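Local coordinates for RagB/SusD domain protein (Flavobacterium johnsoniae, PDB 5J90) that binds chitin as a SusD-type protein of a chitin-utilization system and is probably displayed as a lipoprotein at the outer membrane, at residues 114-119 and 165-170; 173-178 and 194-199; 254-259 and 321-326; 272-277 and 443-448; 403-408 and 421-426. All coordinates share one frame; numbering follows the deposited sequence.

Contact 1 of 5, residues 114-119 and 165-170; sequences QFYALS and LDTAVA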
# COMPACT_ATOMS: atom_id res chain seq x y z
N GLN A 114 0.71 21.90 -31.68
CA GLN A 114 1.73 22.51 -30.83
C GLN A 114 1.09 23.04 -29.55
O GLN A 114 1.63 22.86 -28.45
CB GLN A 114 2.53 23.60 -31.56
CG GLN A 114 1.80 24.93 -31.78
CD GLN A 114 0.92 24.94 -33.02
OE1 GLN A 114 0.23 23.97 -33.32
NE2 GLN A 114 0.94 26.05 -33.75
N PHE A 115 -0.08 23.66 -29.68
CA PHE A 115 -0.79 24.16 -28.50
C PHE A 115 -1.36 23.01 -27.67
O PHE A 115 -1.38 23.08 -26.44
CB PHE A 115 -1.89 25.15 -28.90
CG PHE A 115 -1.36 26.43 -29.47
CD1 PHE A 115 -0.72 27.36 -28.66
CD2 PHE A 115 -1.50 26.71 -30.82
CE1 PHE A 115 -0.23 28.54 -29.19
CE2 PHE A 115 -1.01 27.89 -31.36
CZ PHE A 115 -0.37 28.81 -30.54
N TYR A 116 -1.82 21.96 -28.34
CA TYR A 116 -2.29 20.77 -27.63
C TYR A 116 -1.15 20.19 -26.78
O TYR A 116 -1.32 19.91 -25.60
CB TYR A 116 -2.83 19.74 -28.61
CG TYR A 116 -3.23 18.41 -28.00
CD1 TYR A 116 -4.05 18.36 -26.87
CD2 TYR A 116 -2.82 17.21 -28.56
CE1 TYR A 116 -4.43 17.14 -26.31
CE2 TYR A 116 -3.20 15.99 -28.02
CZ TYR A 116 -4.00 15.97 -26.89
OH TYR A 116 -4.37 14.75 -26.35
N ALA A 117 0.01 20.00 -27.39
CA ALA A 117 1.17 19.49 -26.68
C ALA A 117 1.52 20.32 -25.45
O ALA A 117 1.75 19.79 -24.36
CB ALA A 117 2.37 19.40 -27.62
N LEU A 118 1.56 21.64 -25.61
CA LEU A 118 1.91 22.52 -24.50
C LEU A 118 0.86 22.41 -23.40
O LEU A 118 1.20 22.42 -22.21
CB LEU A 118 2.09 23.97 -24.98
CG LEU A 118 3.34 24.12 -25.86
CD1 LEU A 118 3.25 25.39 -26.71
CD2 LEU A 118 4.60 24.15 -25.00
N SER A 119 -0.41 22.30 -23.78
CA SER A 119 -1.48 22.17 -22.79
C SER A 119 -1.33 20.88 -21.99
O SER A 119 -1.61 20.87 -20.79
CB SER A 119 -2.88 22.26 -23.43
OG SER A 119 -3.25 21.06 -24.09
N LEU A 165 2.69 12.97 -21.57
CA LEU A 165 4.03 13.49 -21.79
C LEU A 165 4.67 12.89 -23.05
O LEU A 165 5.38 13.60 -23.77
CB LEU A 165 4.91 13.27 -20.56
CG LEU A 165 4.47 14.03 -19.31
CD1 LEU A 165 5.41 13.73 -18.16
CD2 LEU A 165 4.38 15.52 -19.56
N ASP A 166 4.43 11.60 -23.33
CA ASP A 166 4.91 10.99 -24.58
C ASP A 166 4.39 11.76 -25.79
O ASP A 166 5.15 12.09 -26.70
CB ASP A 166 4.47 9.53 -24.72
CG ASP A 166 5.16 8.60 -23.74
OD1 ASP A 166 6.25 8.94 -23.22
OD2 ASP A 166 4.59 7.50 -23.51
N THR A 167 3.09 12.03 -25.80
CA THR A 167 2.45 12.74 -26.91
C THR A 167 3.05 14.14 -27.09
O THR A 167 3.43 14.53 -28.20
CB THR A 167 0.95 12.84 -26.68
OG1 THR A 167 0.39 11.52 -26.67
CG2 THR A 167 0.28 13.66 -27.78
N ALA A 168 3.17 14.88 -25.99
CA ALA A 168 3.70 16.24 -26.03
C ALA A 168 5.16 16.28 -26.50
O ALA A 168 5.53 17.12 -27.34
CB ALA A 168 3.57 16.90 -24.67
N VAL A 169 5.98 15.40 -25.96
CA VAL A 169 7.39 15.36 -26.32
C VAL A 169 7.59 15.01 -27.80
O VAL A 169 8.40 15.63 -28.49
CB VAL A 169 8.17 14.37 -25.42
CG1 VAL A 169 9.55 14.07 -26.00
CG2 VAL A 169 8.31 14.95 -24.01
N ALA A 170 6.83 14.04 -28.30
CA ALA A 170 6.96 13.65 -29.71
C ALA A 170 6.54 14.80 -30.62
O ALA A 170 7.23 15.09 -31.60
CB ALA A 170 6.13 12.42 -29.99
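Ala117 sets its methyl group against the backbone of Ala168, with Ala117 CB 3.8 Å from Ala168 CA and 3.9 Å from Ala168 O. The reverse contact is closer still: Ala168 CB lies 3.4 Å from Ala117 O, a van der Waals touch of a methyl on a helix carbonyl. The two methyls also meet each other, CB to CB, at 4.0 Å. With only these small groups in between, the alpha carbons of Ala117 and Ala168 come to 4.2 Å, and the backbones of helix 113-134 and helix 154-177 press almost directly together. Both helices belong to the largely helical SusD-type fold, a family grouped with the TPR proteins, where helix-on-helix packing builds the body of the protein, and alanine suits so close an approach of two backbones. Beside this seam Tyr116 reaches across with its ring. With CG anti to the backbone N (chi1 175°), the ring swings over until Tyr116 CE2 is 4.2 Å from Thr167 CG2, the methyl meeting it at a slant. Helix 83-108, through Ala105 and Ser108, packs against the same tyrosine. Thr167 is exposed, and its two branches do different work: CG2 serves the contact, whereas OG1 bonds Ala163 O in its own helix. On helix 113-134, Ser119 OG donates to Tyr116 O at 2.7 Å, so this hydroxyl is satisfied within the helix.

Contact 2 of 5, residues 173-178 and 194-199; sequences TKRIDA and GKYESW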
# COMPACT_ATOMS: atom_id res chain seq x y z
N THR A 173 9.09 17.81 -30.38
CA THR A 173 10.39 17.40 -30.91
C THR A 173 10.34 17.35 -32.44
O THR A 173 11.29 17.77 -33.10
CB THR A 173 10.85 16.06 -30.33
OG1 THR A 173 11.05 16.20 -28.92
CG2 THR A 173 12.16 15.63 -30.97
N LYS A 174 9.23 16.88 -32.99
CA LYS A 174 9.02 16.88 -34.44
C LYS A 174 9.17 18.30 -35.01
O LYS A 174 9.87 18.51 -36.01
CB LYS A 174 7.64 16.31 -34.76
CG LYS A 174 7.25 16.36 -36.22
CD LYS A 174 5.86 15.78 -36.43
CE LYS A 174 4.79 16.69 -35.83
NZ LYS A 174 3.42 16.14 -36.04
N ARG A 175 8.52 19.26 -34.37
CA ARG A 175 8.57 20.64 -34.83
C ARG A 175 9.95 21.26 -34.68
O ARG A 175 10.41 22.01 -35.55
CB ARG A 175 7.50 21.48 -34.12
CG ARG A 175 6.10 21.03 -34.51
CD ARG A 175 5.02 21.70 -33.68
NE ARG A 175 3.72 21.14 -34.00
CZ ARG A 175 2.82 21.72 -34.78
NH1 ARG A 175 3.05 22.92 -35.31
NH2 ARG A 175 1.67 21.11 -35.02
N ILE A 176 10.64 20.94 -33.58
CA ILE A 176 11.99 21.42 -33.39
C ILE A 176 12.92 20.87 -34.46
O ILE A 176 13.72 21.61 -35.05
CB ILE A 176 12.53 21.03 -32.00
CG1 ILE A 176 11.69 21.69 -30.91
CG2 ILE A 176 14.01 21.42 -31.85
CD1 ILE A 176 11.80 21.01 -29.56
N ASP A 177 12.80 19.57 -34.74
CA ASP A 177 13.64 18.90 -35.73
C ASP A 177 13.44 19.52 -37.11
O ASP A 177 14.37 19.56 -37.93
CB ASP A 177 13.34 17.40 -35.78
CG ASP A 177 13.88 16.65 -34.57
OD1 ASP A 177 14.69 17.22 -33.81
OD2 ASP A 177 13.50 15.47 -34.41
N ALA A 178 12.23 19.99 -37.37
CA ALA A 178 11.87 20.57 -38.66
C ALA A 178 12.22 22.06 -38.75
O ALA A 178 12.06 22.68 -39.80
CB ALA A 178 10.40 20.36 -38.95
N GLY A 194 8.58 30.82 -25.07
CA GLY A 194 8.06 30.12 -26.23
C GLY A 194 8.94 29.04 -26.82
O GLY A 194 8.53 28.37 -27.77
N LYS A 195 10.13 28.84 -26.26
CA LYS A 195 11.08 27.87 -26.83
C LYS A 195 10.64 26.42 -26.61
O LYS A 195 10.64 25.92 -25.48
CB LYS A 195 12.47 28.08 -26.23
CG LYS A 195 13.58 27.32 -26.95
CD LYS A 195 14.94 27.67 -26.38
CE LYS A 195 16.06 27.07 -27.23
NZ LYS A 195 17.39 27.20 -26.57
N TYR A 196 10.29 25.74 -27.69
CA TYR A 196 9.78 24.37 -27.60
C TYR A 196 10.79 23.43 -26.94
O TYR A 196 10.41 22.55 -26.17
CB TYR A 196 9.41 23.83 -28.97
CG TYR A 196 8.24 24.52 -29.65
CD1 TYR A 196 7.30 25.25 -28.94
CD2 TYR A 196 8.08 24.42 -31.03
CE1 TYR A 196 6.23 25.88 -29.58
CE2 TYR A 196 7.02 25.04 -31.68
CZ TYR A 196 6.10 25.76 -30.96
OH TYR A 196 5.06 26.37 -31.63
N GLU A 197 12.07 23.60 -27.26
CA GLU A 197 13.10 22.72 -26.70
C GLU A 197 13.13 22.79 -25.17
O GLU A 197 13.30 21.76 -24.51
CB GLU A 197 14.47 23.09 -27.30
CG GLU A 197 15.61 22.22 -26.81
CD GLU A 197 16.95 22.64 -27.38
OE1 GLU A 197 16.97 23.32 -28.43
OE2 GLU A 197 17.98 22.29 -26.76
N SER A 198 12.94 23.98 -24.60
CA SER A 198 12.92 24.13 -23.15
C SER A 198 11.68 23.49 -22.54
O SER A 198 11.73 22.93 -21.45
CB SER A 198 13.02 25.60 -22.76
OG SER A 198 14.26 26.12 -23.20
N TRP A 199 10.56 23.58 -23.25
CA TRP A 199 9.34 22.92 -22.82
C TRP A 199 9.50 21.39 -22.84
O TRP A 199 9.02 20.69 -21.94
CB TRP A 199 8.15 23.39 -23.66
CG TRP A 199 7.56 24.66 -23.13
CD1 TRP A 199 7.87 25.94 -23.50
CD2 TRP A 199 6.56 24.77 -22.11
NE1 TRP A 199 7.12 26.84 -22.78
CE2 TRP A 199 6.31 26.14 -21.91
CE3 TRP A 199 5.85 23.84 -21.35
CZ2 TRP A 199 5.38 26.61 -20.99
CZ3 TRP A 199 4.92 24.30 -20.43
CH2 TRP A 199 4.70 25.67 -20.26
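Ile176 spans the gap between helix 154-177 and the first turn of helix 196-213, two successive helices of the SusD-type fold joined by a long loop. Its CB points at the second helix. From there CG1, set anti to the carbonyl carbon (chi1 -63°), runs across to Tyr196 CB at 3.7 Å. The terminal CD1 goes furthest and settles against the backbone, 3.5 Å from Glu197 N and 3.6 Å from Glu197 CA, with Glu197 CB slightly more distant at 4.1 Å. A branched aliphatic chain suits this place, since it must fill the angle between a tyrosine CB and a helix backbone without offering a polar group. Cut back to alanine, the position would lose CG1 and CD1, which is likely to open a gap beside Tyr196 CB and the Glu197 backbone. Alongside, Arg175 turns its guanidinium to Glu171 and Glu180 in salt bridges. The extended chain of Glu197 likewise carries its carboxylate onward to Arg201. Tyr196 is buried, and the far end of its ring is fixed by a hydrogen bond between its OH and the backbone N of Thr183. Nearer the Arg175 side, Tyr196 CD2 stands 4.3 Å from Arg175 CB, which approaches the ring obliquely.

Contact 3 of 5, residues 254-259 and 321-326; sequences PIATIS and VVRSKE
Between Ala256 and Val322 the flat groups are peptide units: one is met on its face by a methyl, and the other has its oxygen touched from above and beyond. Val322 CG2 sits almost squarely above the nitrogen of the Ile255-Ala256 peptide, 3.8 Å from Ala256 N. In return, Ala256 CB approaches Val322 O at 3.5 Å, lying past the oxygen and well above the plane of the Val322-Arg323 peptide, while Ser324 N reaches the same oxygen weakly from the other side of that plane. This is plain apolar packing in the SusD-type fold, joining the start of the short helix 255-261 to the 3-10 turn and loop that lead into strand 326-328. Val322 carries it. Its first torsion (chi1 -60°) divides the two methyls between neighbours: CG2 goes to Ala256, and CG1 to Ile255 CB at 3.9 Å and Ile255 CG2 at 4.0 Å. The two beta-branched chains cross at about a right angle, each presenting a broad, rigid surface. A serine in place of Val322 would probably leave Ile255 without its apolar neighbour and put a polar hydroxyl into a buried spot. Small Ala256 lets the loop come close to the helix. At the exposed margin Arg323 contributes only its aliphatic part, since the guanidinium is turned to Asp288 in a salt bridge. Just beyond, Ser324 closes an ST turn: its OG accepts from Glu326 N at 3.0 Å, with an N-H...O angle of 162°.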
# COMPACT_ATOMS: atom_id res chain seq x y z
N PRO A 254 2.33 34.92 -3.52
CA PRO A 254 1.38 35.27 -2.46
C PRO A 254 1.92 35.04 -1.05
O PRO A 254 1.41 35.62 -0.09
CB PRO A 254 0.17 34.36 -2.74
CG PRO A 254 0.70 33.26 -3.60
CD PRO A 254 1.79 33.89 -4.43
N ILE A 255 2.96 34.22 -0.93
CA ILE A 255 3.56 33.99 0.38
C ILE A 255 4.13 35.28 0.98
O ILE A 255 4.17 35.43 2.19
CB ILE A 255 4.63 32.87 0.31
CG1 ILE A 255 3.99 31.55 -0.13
CG2 ILE A 255 5.31 32.69 1.66
CD1 ILE A 255 5.00 30.48 -0.47
N ALA A 256 4.57 36.20 0.12
CA ALA A 256 5.11 37.47 0.63
C ALA A 256 4.08 38.20 1.48
O ALA A 256 4.41 38.74 2.54
CB ALA A 256 5.57 38.34 -0.53
N THR A 257 2.83 38.19 1.04
CA THR A 257 1.73 38.82 1.79
C THR A 257 1.37 38.01 3.03
O THR A 257 1.25 38.56 4.13
CB THR A 257 0.49 38.97 0.89
OG1 THR A 257 0.80 39.88 -0.18
CG2 THR A 257 -0.70 39.51 1.68
N ILE A 258 1.16 36.71 2.86
CA ILE A 258 0.81 35.83 3.98
C ILE A 258 1.82 35.95 5.11
O ILE A 258 1.46 35.99 6.29
CB ILE A 258 0.69 34.37 3.50
CG1 ILE A 258 -0.40 34.28 2.44
CG2 ILE A 258 0.39 33.46 4.67
CD1 ILE A 258 -0.38 32.96 1.67
N SER A 259 3.10 36.04 4.74
CA SER A 259 4.16 36.21 5.73
C SER A 259 4.30 37.66 6.23
O SER A 259 3.99 37.95 7.38
CB SER A 259 5.50 35.71 5.17
OG SER A 259 6.52 35.85 6.13
N VAL A 321 13.20 35.32 -1.16
CA VAL A 321 12.87 34.40 -2.26
C VAL A 321 11.40 34.48 -2.66
O VAL A 321 11.06 34.17 -3.81
CB VAL A 321 13.25 32.92 -1.97
CG1 VAL A 321 14.77 32.77 -1.87
CG2 VAL A 321 12.54 32.38 -0.75
N VAL A 322 10.53 34.91 -1.75
CA VAL A 322 9.11 35.09 -2.10
C VAL A 322 8.75 36.53 -2.45
O VAL A 322 7.63 36.79 -2.88
CB VAL A 322 8.15 34.56 -1.02
CG1 VAL A 322 8.38 33.05 -0.80
CG2 VAL A 322 8.28 35.34 0.28
N ARG A 323 9.70 37.45 -2.30
CA ARG A 323 9.46 38.84 -2.67
C ARG A 323 9.88 39.03 -4.12
O ARG A 323 10.86 39.70 -4.44
CB ARG A 323 10.17 39.80 -1.70
CG ARG A 323 9.63 39.65 -0.27
CD ARG A 323 10.05 40.78 0.66
NE ARG A 323 11.42 40.66 1.14
CZ ARG A 323 11.77 40.00 2.24
NH1 ARG A 323 10.86 39.36 2.96
NH2 ARG A 323 13.05 39.97 2.62
N SER A 324 9.10 38.41 -5.00
CA SER A 324 9.44 38.26 -6.40
C SER A 324 8.18 37.99 -7.20
O SER A 324 7.21 37.41 -6.67
CB SER A 324 10.39 37.07 -6.56
OG SER A 324 10.74 36.88 -7.91
N LYS A 325 8.20 38.38 -8.46
CA LYS A 325 7.12 38.07 -9.39
C LYS A 325 7.40 36.77 -10.14
O LYS A 325 6.66 36.39 -11.04
CB LYS A 325 6.92 39.24 -10.37
CG LYS A 325 6.66 40.57 -9.68
CD LYS A 325 6.71 41.75 -10.67
CE LYS A 325 5.41 41.87 -11.43
NZ LYS A 325 5.43 43.05 -12.35
N GLU A 326 8.48 36.08 -9.76
CA GLU A 326 8.81 34.78 -10.34
C GLU A 326 8.63 33.69 -9.29
O GLU A 326 9.18 33.76 -8.19
CB GLU A 326 10.23 34.80 -10.90
CG GLU A 326 10.44 35.98 -11.83
CD GLU A 326 11.70 35.92 -12.67
OE1 GLU A 326 12.51 35.00 -12.50
OE2 GLU A 326 11.86 36.82 -13.53

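Contact 4 of 5, residues 272-277 and 443-448; sequences ESIMKG and GYPKLF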
# COMPACT_ATOMS: atom_id res chain seq x y z
N GLU A 272 14.91 25.62 10.75
CA GLU A 272 15.92 26.15 11.66
C GLU A 272 16.93 25.06 12.01
O GLU A 272 18.13 25.26 11.90
CB GLU A 272 15.30 26.72 12.94
CG GLU A 272 16.36 27.34 13.84
CD GLU A 272 15.87 27.77 15.21
OE1 GLU A 272 14.70 28.19 15.36
OE2 GLU A 272 16.69 27.72 16.16
N SER A 273 16.45 23.89 12.41
CA SER A 273 17.33 22.80 12.80
C SER A 273 18.31 22.41 11.70
O SER A 273 19.52 22.30 11.91
CB SER A 273 16.50 21.58 13.22
OG SER A 273 17.35 20.48 13.50
N ILE A 274 17.78 22.20 10.50
CA ILE A 274 18.59 21.72 9.39
C ILE A 274 19.51 22.80 8.82
O ILE A 274 20.70 22.58 8.66
CB ILE A 274 17.70 21.08 8.31
CG1 ILE A 274 17.07 19.80 8.88
CG2 ILE A 274 18.51 20.78 7.06
CD1 ILE A 274 16.04 19.13 7.96
N MET A 275 18.96 23.97 8.53
CA MET A 275 19.77 25.01 7.89
C MET A 275 20.78 25.66 8.86
O MET A 275 21.91 25.95 8.46
CB MET A 275 18.90 26.03 7.14
CG MET A 275 18.12 25.38 5.98
SD MET A 275 17.41 26.53 4.79
CE MET A 275 18.89 27.08 3.94
N LYS A 276 20.39 25.86 10.12
CA LYS A 276 21.35 26.34 11.11
C LYS A 276 22.43 25.30 11.38
O LYS A 276 23.61 25.64 11.52
CB LYS A 276 20.67 26.68 12.43
CG LYS A 276 20.06 28.06 12.51
CD LYS A 276 19.74 28.36 13.97
CE LYS A 276 19.45 29.82 14.22
NZ LYS A 276 18.86 30.00 15.58
N GLY A 277 22.04 24.03 11.46
CA GLY A 277 23.00 22.97 11.71
C GLY A 277 24.11 22.96 10.68
O GLY A 277 25.29 22.81 11.01
N GLY A 443 10.61 9.22 3.54
CA GLY A 443 10.78 9.47 4.96
C GLY A 443 11.87 10.50 5.26
O GLY A 443 12.24 10.66 6.43
N TYR A 444 12.38 11.19 4.24
CA TYR A 444 13.48 12.13 4.41
C TYR A 444 13.08 13.52 3.92
O TYR A 444 12.19 13.65 3.08
CB TYR A 444 14.70 11.65 3.62
CG TYR A 444 15.25 10.30 4.05
CD1 TYR A 444 15.46 10.02 5.39
CD2 TYR A 444 15.56 9.33 3.11
CE1 TYR A 444 15.96 8.77 5.79
CE2 TYR A 444 16.05 8.09 3.49
CZ TYR A 444 16.26 7.82 4.83
OH TYR A 444 16.76 6.59 5.21
N PRO A 445 13.71 14.58 4.46
CA PRO A 445 14.56 14.48 5.64
C PRO A 445 13.71 14.12 6.85
O PRO A 445 12.48 14.20 6.80
CB PRO A 445 15.10 15.90 5.79
CG PRO A 445 13.97 16.76 5.28
CD PRO A 445 13.43 15.98 4.10
N LYS A 446 14.35 13.69 7.94
CA LYS A 446 13.64 13.46 9.19
C LYS A 446 13.07 14.79 9.68
O LYS A 446 13.76 15.81 9.66
CB LYS A 446 14.57 12.87 10.25
CG LYS A 446 15.34 11.61 9.82
CD LYS A 446 14.41 10.48 9.41
CE LYS A 446 13.64 9.93 10.59
NZ LYS A 446 12.97 8.63 10.25
N LEU A 447 11.81 14.77 10.10
CA LEU A 447 11.10 15.96 10.57
C LEU A 447 10.62 15.81 12.01
O LEU A 447 10.36 14.70 12.47
CB LEU A 447 9.88 16.24 9.66
CG LEU A 447 10.16 16.47 8.17
CD1 LEU A 447 8.84 16.63 7.40
CD2 LEU A 447 11.07 17.67 7.94
N PHE A 448 10.47 16.92 12.72
CA PHE A 448 9.95 16.86 14.08
C PHE A 448 8.48 16.43 14.08
O PHE A 448 7.66 17.03 13.38
CB PHE A 448 10.07 18.22 14.78
CG PHE A 448 11.48 18.71 14.93
CD1 PHE A 448 12.47 17.90 15.48
CD2 PHE A 448 11.82 20.00 14.55
CE1 PHE A 448 13.77 18.36 15.63
CE2 PHE A 448 13.12 20.46 14.69
CZ PHE A 448 14.09 19.65 15.24
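Ser273 and Phe448 make the tight end of this contact, where a loop of the SusD-type fold, introduced by a cis peptide between Tyr444 and Pro445, runs past helix 269-277. The ring of Phe448 brings its far corner to the serine: Phe448 CZ lies 3.7 Å from Ser273 CB and 3.8 Å from Ser273 OG, in an oblique approach. A small residue is apt here, because the ring can come close to the helix, and the buried hydroxyl is satisfied by Ala385 O in another loop. The next residue, Ile274, extends toward the proline. Stretched out at chi2 (174°), its CD1 ends at the rim of the pyrrolidine ring, beside the CB-CG bond, 4.0 Å from Pro445 CB and 4.1 Å from Pro445 CG. The two side chains cross at about a right angle, and Trp425 of helix 413-428 packs against both. The looser side is at Lys446: exposed, its side chain curls away from the helix, and only Lys446 O comes near, 4.4 Å from Ile274 CD1. Lys446 N bonds Asn401 of another loop, and Phe448 N bonds Asp270 near the start of helix 269-277 itself. Away from the loop, this helix has its own charge pair, which Lys298 joins as a second partner of the glutamate: Lys276 NZ meets Glu272 OE2 at 3.2 Å, from 65° out of the carboxylate plane.

Contact 5 of 5, residues 403-408 and 421-426; sequences VTVAWD and ITQKWI
Val403 and Val405 pack in a small, buried, purely van der Waals contact against Thr422 and Gln423, where an irregular stretch of chain lies beside the very helix into which it leads. No hydrogen bond joins the two segments. Val405 CG2 rests 3.8 Å from Gln423 NE2, inclined to the amide rather than squarely over it, and the two side chains cross at about a right angle. Gln423 bends at chi2 (-59°), which brings NE2 to Val405; valine offers a methyl to the amide without competing for its hydrogen bonds. Both the oxygen and the nitrogen of this buried amide have hydrogen-bond partners elsewhere, Tyr376 being the strongest, while Tyr357 and Ile361 of helix 353-368 pack on the same side chain. Such a layer, in which helix 413-428 is covered on one flank by another helix and on the next by a long connecting loop, fits the SusD-type fold, whose helical body carries extended loops. At the other end Val403 slides past Thr422, with Val403 CG1 4.2 Å from Thr422 OG1. Threonine is tolerated in this apolar setting because its OG1 bonds Gln418 O within its own helix. The loop's carbonyls find partners too: Lys419 NZ, from the same helix, donates to the carbonyl oxygens of Thr404 and Ala406, whereas Val403 O and Val405 O turn to the hydroxyls of Tyr278 and Tyr357.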
# COMPACT_ATOMS: atom_id res chain seq x y z
N VAL A 403 22.59 13.75 9.83
CA VAL A 403 23.41 13.35 8.70
C VAL A 403 24.21 14.58 8.26
O VAL A 403 23.72 15.71 8.33
CB VAL A 403 22.52 12.82 7.54
CG1 VAL A 403 21.61 13.91 7.00
CG2 VAL A 403 23.37 12.23 6.43
N THR A 404 25.44 14.36 7.82
CA THR A 404 26.27 15.46 7.33
C THR A 404 26.05 15.65 5.83
O THR A 404 25.40 14.84 5.17
CB THR A 404 27.76 15.18 7.55
OG1 THR A 404 28.13 14.01 6.82
CG2 THR A 404 28.05 14.96 9.03
N VAL A 405 26.62 16.72 5.29
CA VAL A 405 26.51 16.98 3.87
C VAL A 405 27.43 16.08 3.05
O VAL A 405 27.02 15.54 2.03
CB VAL A 405 26.82 18.46 3.53
CG1 VAL A 405 26.78 18.66 2.02
CG2 VAL A 405 25.83 19.39 4.21
N ALA A 406 28.68 15.91 3.50
CA ALA A 406 29.70 15.24 2.71
C ALA A 406 29.32 13.83 2.27
O ALA A 406 28.83 13.03 3.07
CB ALA A 406 31.03 15.21 3.47
N TRP A 407 29.57 13.54 1.00
CA TRP A 407 29.35 12.20 0.47
C TRP A 407 30.34 11.23 1.09
O TRP A 407 31.53 11.52 1.22
CB TRP A 407 29.51 12.18 -1.04
CG TRP A 407 29.04 10.89 -1.66
CD1 TRP A 407 29.81 9.83 -2.03
CD2 TRP A 407 27.69 10.54 -1.96
NE1 TRP A 407 29.01 8.83 -2.55
CE2 TRP A 407 27.71 9.25 -2.53
CE3 TRP A 407 26.47 11.20 -1.82
CZ2 TRP A 407 26.55 8.60 -2.94
CZ3 TRP A 407 25.31 10.55 -2.24
CH2 TRP A 407 25.37 9.27 -2.79
N ASP A 408 29.84 10.06 1.47
CA ASP A 408 30.66 8.97 1.96
C ASP A 408 30.34 7.75 1.10
O ASP A 408 29.24 7.21 1.18
CB ASP A 408 30.33 8.69 3.43
CG ASP A 408 31.14 7.55 4.02
OD1 ASP A 408 31.92 6.90 3.28
OD2 ASP A 408 30.97 7.29 5.23
N ILE A 421 18.06 13.44 -0.45
CA ILE A 421 16.74 14.03 -0.23
C ILE A 421 16.83 15.26 0.68
O ILE A 421 16.08 16.22 0.50
CB ILE A 421 15.73 13.00 0.33
CG1 ILE A 421 15.58 11.80 -0.63
CG2 ILE A 421 14.38 13.66 0.59
CD1 ILE A 421 15.11 12.17 -2.02
N THR A 422 17.75 15.26 1.65
CA THR A 422 17.93 16.45 2.50
C THR A 422 18.33 17.65 1.64
O THR A 422 17.75 18.74 1.76
CB THR A 422 19.00 16.21 3.58
OG1 THR A 422 18.55 15.19 4.48
CG2 THR A 422 19.26 17.49 4.38
N GLN A 423 19.29 17.46 0.74
CA GLN A 423 19.74 18.55 -0.12
C GLN A 423 18.66 18.95 -1.13
O GLN A 423 18.49 20.13 -1.45
CB GLN A 423 21.07 18.19 -0.78
CG GLN A 423 22.22 18.23 0.21
CD GLN A 423 22.39 19.61 0.86
OE1 GLN A 423 22.27 20.64 0.19
NE2 GLN A 423 22.66 19.62 2.16
N LYS A 424 17.90 17.96 -1.59
CA LYS A 424 16.78 18.21 -2.49
C LYS A 424 15.72 19.07 -1.78
O LYS A 424 15.20 20.05 -2.34
CB LYS A 424 16.21 16.85 -2.89
CG LYS A 424 15.24 16.86 -4.03
CD LYS A 424 14.85 15.40 -4.31
CE LYS A 424 13.89 15.28 -5.46
NZ LYS A 424 13.27 13.93 -5.42
N TRP A 425 15.43 18.70 -0.54
CA TRP A 425 14.47 19.42 0.29
C TRP A 425 14.91 20.88 0.50
O TRP A 425 14.11 21.80 0.33
CB TRP A 425 14.33 18.65 1.60
CG TRP A 425 13.38 19.17 2.66
CD1 TRP A 425 12.06 18.85 2.82
CD2 TRP A 425 13.73 19.99 3.79
NE1 TRP A 425 11.55 19.45 3.94
CE2 TRP A 425 12.55 20.16 4.56
CE3 TRP A 425 14.91 20.61 4.22
CZ2 TRP A 425 12.52 20.92 5.73
CZ3 TRP A 425 14.87 21.37 5.38
CH2 TRP A 425 13.69 21.52 6.12
N ILE A 426 16.18 21.10 0.82
CA ILE A 426 16.65 22.48 0.99
C ILE A 426 16.50 23.26 -0.32
O ILE A 426 16.02 24.39 -0.33
CB ILE A 426 18.11 22.57 1.50
CG1 ILE A 426 18.24 21.92 2.88
CG2 ILE A 426 18.56 24.04 1.57
CD1 ILE A 426 19.69 21.72 3.34

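Overall arrangement
The five contacts fall into two touching pairs and one that stands apart. Contacts 1 and 2 share helix 154-177 and lie far from the chain's centre, only partly buried; they meet where Leu118 packs on Trp199. Contacts 4 and 5 are buried and meet through Trp425 and Ile421; contact 4 lies across the chain's centre from contacts 1 and 2. Contact 3, also partly buried, touches none of the others. Contact 1 packs alanine on alanine beside a tyrosine, contact 2 an isoleucine between charged neighbours. The rest join loops to helices: contact 3 by valine on alanine and isoleucine, contact 4 by aromatic and proline packing, contact 5 by valines against a hydroxyl and an amide bonded elsewhere.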